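Haloacid dehalogenase domain protein hydrolase (Planctomyces limnophilus, PDB 4OVY) is a putative phosphatase of the haloacid dehalogenase family that binds a calcium ion and probably acts as a hydrolase. Local coordinates at residues L253-E265 with G288-F302. Sequence-based numbering, arbitrary orientation.
Sequences LGLIVHHTDAVRE and GWIVIDMQRDWKVIF. With EDO (1,2-ethanediol), chain G.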
# COMPACT_ATOMS: atom_id res chain seq x y z
N LEU A 253 -19.69 7.08 5.96
CA LEU A 253 -20.67 6.09 6.38
C LEU A 253 -19.98 4.88 6.99
O LEU A 253 -19.06 4.31 6.40
CB LEU A 253 -21.54 5.66 5.19
CG LEU A 253 -22.62 4.61 5.46
CD1 LEU A 253 -23.66 5.14 6.43
CD2 LEU A 253 -23.28 4.15 4.17
N GLY A 254 -20.42 4.49 8.18
CA GLY A 254 -19.92 3.28 8.83
C GLY A 254 -21.03 2.28 9.08
O GLY A 254 -22.12 2.65 9.55
N LEU A 255 -20.76 1.01 8.77
CA LEU A 255 -21.71 -0.06 9.06
C LEU A 255 -21.06 -1.18 9.85
O LEU A 255 -19.85 -1.41 9.75
CB LEU A 255 -22.32 -0.61 7.77
CG LEU A 255 -23.13 0.43 6.98
CD1 LEU A 255 -22.41 0.79 5.70
CD2 LEU A 255 -24.53 -0.08 6.66
N ILE A 256 -21.89 -1.86 10.62
CA ILE A 256 -21.47 -2.99 11.43
C ILE A 256 -22.31 -4.22 11.08
O ILE A 256 -23.54 -4.17 11.10
CB ILE A 256 -21.64 -2.68 12.93
CG1 ILE A 256 -20.68 -1.57 13.36
CG2 ILE A 256 -21.43 -3.95 13.77
CD1 ILE A 256 -20.97 -1.01 14.73
N VAL A 257 -21.64 -5.32 10.78
CA VAL A 257 -22.31 -6.60 10.55
C VAL A 257 -22.54 -7.27 11.90
O VAL A 257 -21.57 -7.68 12.57
CB VAL A 257 -21.49 -7.53 9.63
CG1 VAL A 257 -22.21 -8.85 9.40
CG2 VAL A 257 -21.17 -6.85 8.31
N HIS A 258 -23.81 -7.37 12.29
CA HIS A 258 -24.22 -7.97 13.55
C HIS A 258 -24.68 -9.41 13.33
O HIS A 258 -25.65 -9.67 12.61
CB HIS A 258 -25.33 -7.13 14.20
CG HIS A 258 -25.62 -7.49 15.63
ND1 HIS A 258 -26.75 -7.04 16.29
CD2 HIS A 258 -24.95 -8.25 16.52
CE1 HIS A 258 -26.75 -7.50 17.53
NE2 HIS A 258 -25.67 -8.24 17.69
N HIS A 259 -23.98 -10.34 13.96
CA HIS A 259 -24.26 -11.77 13.79
C HIS A 259 -25.37 -12.22 14.72
O HIS A 259 -25.12 -12.60 15.87
CB HIS A 259 -22.98 -12.56 14.02
CG HIS A 259 -21.93 -12.29 12.99
ND1 HIS A 259 -21.66 -13.17 11.96
CD2 HIS A 259 -21.14 -11.22 12.79
CE1 HIS A 259 -20.71 -12.66 11.20
NE2 HIS A 259 -20.38 -11.47 11.68
N THR A 260 -26.59 -12.17 14.20
CA THR A 260 -27.80 -12.44 14.96
C THR A 260 -28.50 -13.74 14.53
O THR A 260 -29.54 -14.09 15.10
CB THR A 260 -28.80 -11.29 14.75
OG1 THR A 260 -28.96 -11.06 13.34
CG2 THR A 260 -28.30 -10.02 15.43
N ASP A 261 -27.94 -14.44 13.54
CA ASP A 261 -28.62 -15.56 12.90
C ASP A 261 -27.95 -16.90 13.20
O ASP A 261 -27.06 -17.33 12.46
CB ASP A 261 -28.68 -15.32 11.38
CG ASP A 261 -29.68 -16.20 10.68
OD1 ASP A 261 -30.03 -17.28 11.22
OD2 ASP A 261 -30.13 -15.82 9.58
N ALA A 262 -28.39 -17.56 14.27
CA ALA A 262 -27.82 -18.85 14.67
C ALA A 262 -28.25 -19.99 13.76
O ALA A 262 -27.62 -21.05 13.75
CB ALA A 262 -28.20 -19.16 16.11
N VAL A 263 -29.33 -19.79 13.01
CA VAL A 263 -29.87 -20.84 12.14
C VAL A 263 -29.11 -20.94 10.82
O VAL A 263 -28.70 -22.03 10.43
CB VAL A 263 -31.37 -20.59 11.86
CG1 VAL A 263 -31.94 -21.66 10.93
CG2 VAL A 263 -32.14 -20.56 13.18
N ARG A 264 -28.90 -19.81 10.15
CA ARG A 264 -28.21 -19.81 8.85
C ARG A 264 -26.69 -19.55 8.97
O ARG A 264 -25.93 -19.86 8.05
CB ARG A 264 -28.86 -18.79 7.92
CG ARG A 264 -30.33 -19.06 7.65
CD ARG A 264 -30.94 -18.07 6.66
NE ARG A 264 -30.86 -16.70 7.15
CZ ARG A 264 -31.05 -15.60 6.42
NH1 ARG A 264 -31.37 -15.67 5.13
NH2 ARG A 264 -30.93 -14.41 6.98
N GLU A 265 -26.25 -18.98 10.09
CA GLU A 265 -24.83 -18.67 10.27
C GLU A 265 -24.49 -18.89 11.74
O GLU A 265 -24.69 -20.00 12.24
CB GLU A 265 -24.51 -17.25 9.75
CG GLU A 265 -23.05 -17.03 9.32
CD GLU A 265 -22.21 -16.18 10.28
OE1 GLU A 265 -20.98 -16.09 10.07
OE2 GLU A 265 -22.77 -15.57 11.21
N GLY A 288 -23.74 7.15 14.77
CA GLY A 288 -24.42 7.09 13.48
C GLY A 288 -24.04 5.86 12.66
O GLY A 288 -24.28 5.79 11.45
N TRP A 289 -23.43 4.88 13.32
CA TRP A 289 -23.08 3.62 12.68
C TRP A 289 -24.33 2.77 12.45
O TRP A 289 -25.12 2.54 13.37
CB TRP A 289 -22.06 2.84 13.51
CG TRP A 289 -20.74 3.55 13.69
CD1 TRP A 289 -20.23 4.53 12.89
CD2 TRP A 289 -19.76 3.30 14.71
NE1 TRP A 289 -19.00 4.92 13.36
CE2 TRP A 289 -18.68 4.18 14.47
CE3 TRP A 289 -19.69 2.43 15.80
CZ2 TRP A 289 -17.54 4.20 15.28
CZ3 TRP A 289 -18.56 2.46 16.61
CH2 TRP A 289 -17.50 3.34 16.34
N ILE A 290 -24.50 2.29 11.23
CA ILE A 290 -25.70 1.54 10.87
C ILE A 290 -25.42 0.06 11.04
O ILE A 290 -24.48 -0.48 10.46
CB ILE A 290 -26.13 1.82 9.42
CG1 ILE A 290 -26.26 3.34 9.17
CG2 ILE A 290 -27.43 1.10 9.10
CD1 ILE A 290 -27.28 4.04 10.04
N VAL A 291 -26.26 -0.60 11.83
CA VAL A 291 -26.08 -2.00 12.16
C VAL A 291 -26.88 -2.87 11.18
O VAL A 291 -28.08 -2.67 11.00
CB VAL A 291 -26.51 -2.29 13.60
CG1 VAL A 291 -26.33 -3.77 13.93
CG2 VAL A 291 -25.70 -1.42 14.56
N ILE A 292 -26.19 -3.82 10.57
CA ILE A 292 -26.81 -4.83 9.72
C ILE A 292 -27.21 -6.03 10.59
O ILE A 292 -26.35 -6.69 11.18
CB ILE A 292 -25.83 -5.29 8.63
CG1 ILE A 292 -25.39 -4.11 7.76
CG2 ILE A 292 -26.43 -6.40 7.78
CD1 ILE A 292 -24.05 -4.34 7.07
N ASP A 293 -28.52 -6.30 10.66
CA ASP A 293 -29.06 -7.47 11.36
C ASP A 293 -29.10 -8.63 10.37
O ASP A 293 -29.98 -8.69 9.52
CB ASP A 293 -30.46 -7.13 11.87
CG ASP A 293 -31.10 -8.25 12.70
OD1 ASP A 293 -30.80 -9.44 12.49
OD2 ASP A 293 -31.94 -7.91 13.55
N MSE A 294 -28.14 -9.56 10.48
CA MSE A 294 -28.01 -10.65 9.50
C MSE A 294 -29.29 -11.48 9.38
O MSE A 294 -29.72 -11.82 8.28
CB MSE A 294 -26.80 -11.54 9.82
CG MSE A 294 -25.48 -10.85 9.50
SE MSE A 294 -23.92 -12.03 9.79
CE MSE A 294 -24.63 -13.51 8.72
N GLN A 295 -29.90 -11.81 10.52
CA GLN A 295 -31.11 -12.62 10.56
C GLN A 295 -32.25 -11.98 9.77
O GLN A 295 -32.95 -12.66 9.02
CB GLN A 295 -31.57 -12.82 12.01
CG GLN A 295 -32.80 -13.70 12.18
CD GLN A 295 -33.36 -13.68 13.59
OE1 GLN A 295 -33.33 -12.66 14.27
NE2 GLN A 295 -33.87 -14.82 14.04
N ARG A 296 -32.43 -10.67 9.92
CA ARG A 296 -33.57 -9.98 9.35
C ARG A 296 -33.29 -9.30 8.01
O ARG A 296 -34.21 -9.16 7.19
CB ARG A 296 -34.11 -8.95 10.34
CG ARG A 296 -34.69 -9.59 11.59
CD ARG A 296 -35.41 -8.57 12.46
NE ARG A 296 -36.63 -8.05 11.83
CZ ARG A 296 -37.81 -8.67 11.80
NH1 ARG A 296 -38.84 -8.08 11.20
NH2 ARG A 296 -37.98 -9.86 12.38
N ASP A 297 -32.05 -8.89 7.77
CA ASP A 297 -31.73 -7.98 6.65
C ASP A 297 -31.24 -8.67 5.39
O ASP A 297 -31.21 -8.05 4.33
CB ASP A 297 -30.70 -6.93 7.07
CG ASP A 297 -31.19 -6.03 8.21
OD1 ASP A 297 -32.39 -6.08 8.56
OD2 ASP A 297 -30.36 -5.26 8.74
N TRP A 298 -30.83 -9.94 5.50
CA TRP A 298 -30.23 -10.66 4.38
C TRP A 298 -31.09 -11.86 3.97
O TRP A 298 -31.40 -12.72 4.79
CB TRP A 298 -28.81 -11.14 4.76
CG TRP A 298 -27.77 -10.05 4.80
CD1 TRP A 298 -27.93 -8.73 4.45
CD2 TRP A 298 -26.39 -10.19 5.15
NE1 TRP A 298 -26.75 -8.05 4.58
CE2 TRP A 298 -25.78 -8.92 5.00
CE3 TRP A 298 -25.60 -11.27 5.56
CZ2 TRP A 298 -24.43 -8.70 5.26
CZ3 TRP A 298 -24.25 -11.05 5.82
CH2 TRP A 298 -23.68 -9.77 5.68
N LYS A 299 -31.44 -11.90 2.68
CA LYS A 299 -32.34 -12.92 2.14
C LYS A 299 -31.65 -14.28 2.07
O LYS A 299 -32.29 -15.32 2.20
CB LYS A 299 -32.82 -12.54 0.74
CG LYS A 299 -33.68 -11.29 0.65
CD LYS A 299 -34.21 -11.12 -0.78
CE LYS A 299 -34.66 -9.71 -1.08
NZ LYS A 299 -35.96 -9.41 -0.42
N VAL A 300 -30.35 -14.24 1.82
CA VAL A 300 -29.49 -15.42 1.85
C VAL A 300 -28.18 -15.02 2.52
O VAL A 300 -27.85 -13.84 2.57
CB VAL A 300 -29.21 -15.98 0.43
CG1 VAL A 300 -30.51 -16.37 -0.25
CG2 VAL A 300 -28.44 -14.99 -0.44
N ILE A 301 -27.45 -16.00 3.05
CA ILE A 301 -26.16 -15.72 3.67
C ILE A 301 -25.02 -16.04 2.71
O ILE A 301 -24.23 -15.16 2.36
CB ILE A 301 -25.98 -16.50 4.99
CG1 ILE A 301 -27.15 -16.23 5.95
CG2 ILE A 301 -24.64 -16.15 5.65
CD1 ILE A 301 -27.35 -14.78 6.30
N PHE A 302 -24.94 -17.29 2.28
CA PHE A 302 -23.85 -17.76 1.44
C PHE A 302 -24.29 -17.92 -0.01
O PHE A 302 -25.47 -18.11 -0.28
CB PHE A 302 -23.31 -19.09 1.97
CG PHE A 302 -22.90 -19.03 3.42
CD1 PHE A 302 -21.75 -18.36 3.80
CD2 PHE A 302 -23.67 -19.62 4.39
CE1 PHE A 302 -21.37 -18.29 5.14
CE2 PHE A 302 -23.31 -19.56 5.73
CZ PHE A 302 -22.15 -18.90 6.10
C1 EDO G . -34.73 -13.55 6.45
O1 EDO G . -35.02 -12.17 6.70
C2 EDO G . -34.94 -13.87 4.97
O2 EDO G . -35.26 -12.68 4.24
O HOH W 1 -22.14 6.12 9.75
O HOH W 2 -31.60 -13.58 16.97
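G254 O, I256 N and O, and H258 N bond to the backbone of I290 and I292, which pairs strands 253-260 and 290-293 in parallel. M294 N continues the ladder with a longer bond to H258 O (3.3 Å). L255, V257, I290 and I292 share one face of the sheet; L255, I290 and I292 touch helix 11-24 there. I256, H258 and V291 lie on the other, where W289 and V291 touch helix 279-287. The I256 CD1 methyl reaches W289 CE3 at 3.8 Å. Strand 253-260 also pairs with strand 230-233, so 290-293 extends the parallel sheet of the HAD-type Rossmann-like core. Past the H258-D293 pair, T260 OG1 donates to D293 OD1 (2.6 Å) from above the carboxylate plane. R296 N donates to the same oxygen from the opposite face, so D293 serves as the N-cap of helix 294-297. The selenium of M294, a selenomethionine, sits over one face of the H259 imidazole, 3.6 Å from its centroid. The M294 side chain bends at chi3 (52°), which carries CE on to E265. H259 ND1 donates to E265 OE2 in the imidazole plane, E265 OE1 bonds to Y140 OH, and H259 NE2 bonds to G45 O beside the calcium site. The guanidinium of R264 grips W298 O end-on, NH2 at 2.8 Å and NH1 at 3.0 Å. R264 NE forms a salt bridge with D261 OD2 (2.7 Å), nearly in the guanidinium plane. I301 CD1 covers one guanidinium face, and ethanediol lies over the other. A leucine in place of R264 would probably leave W298 O without these two donors and the D261 carboxylate without its charged mate.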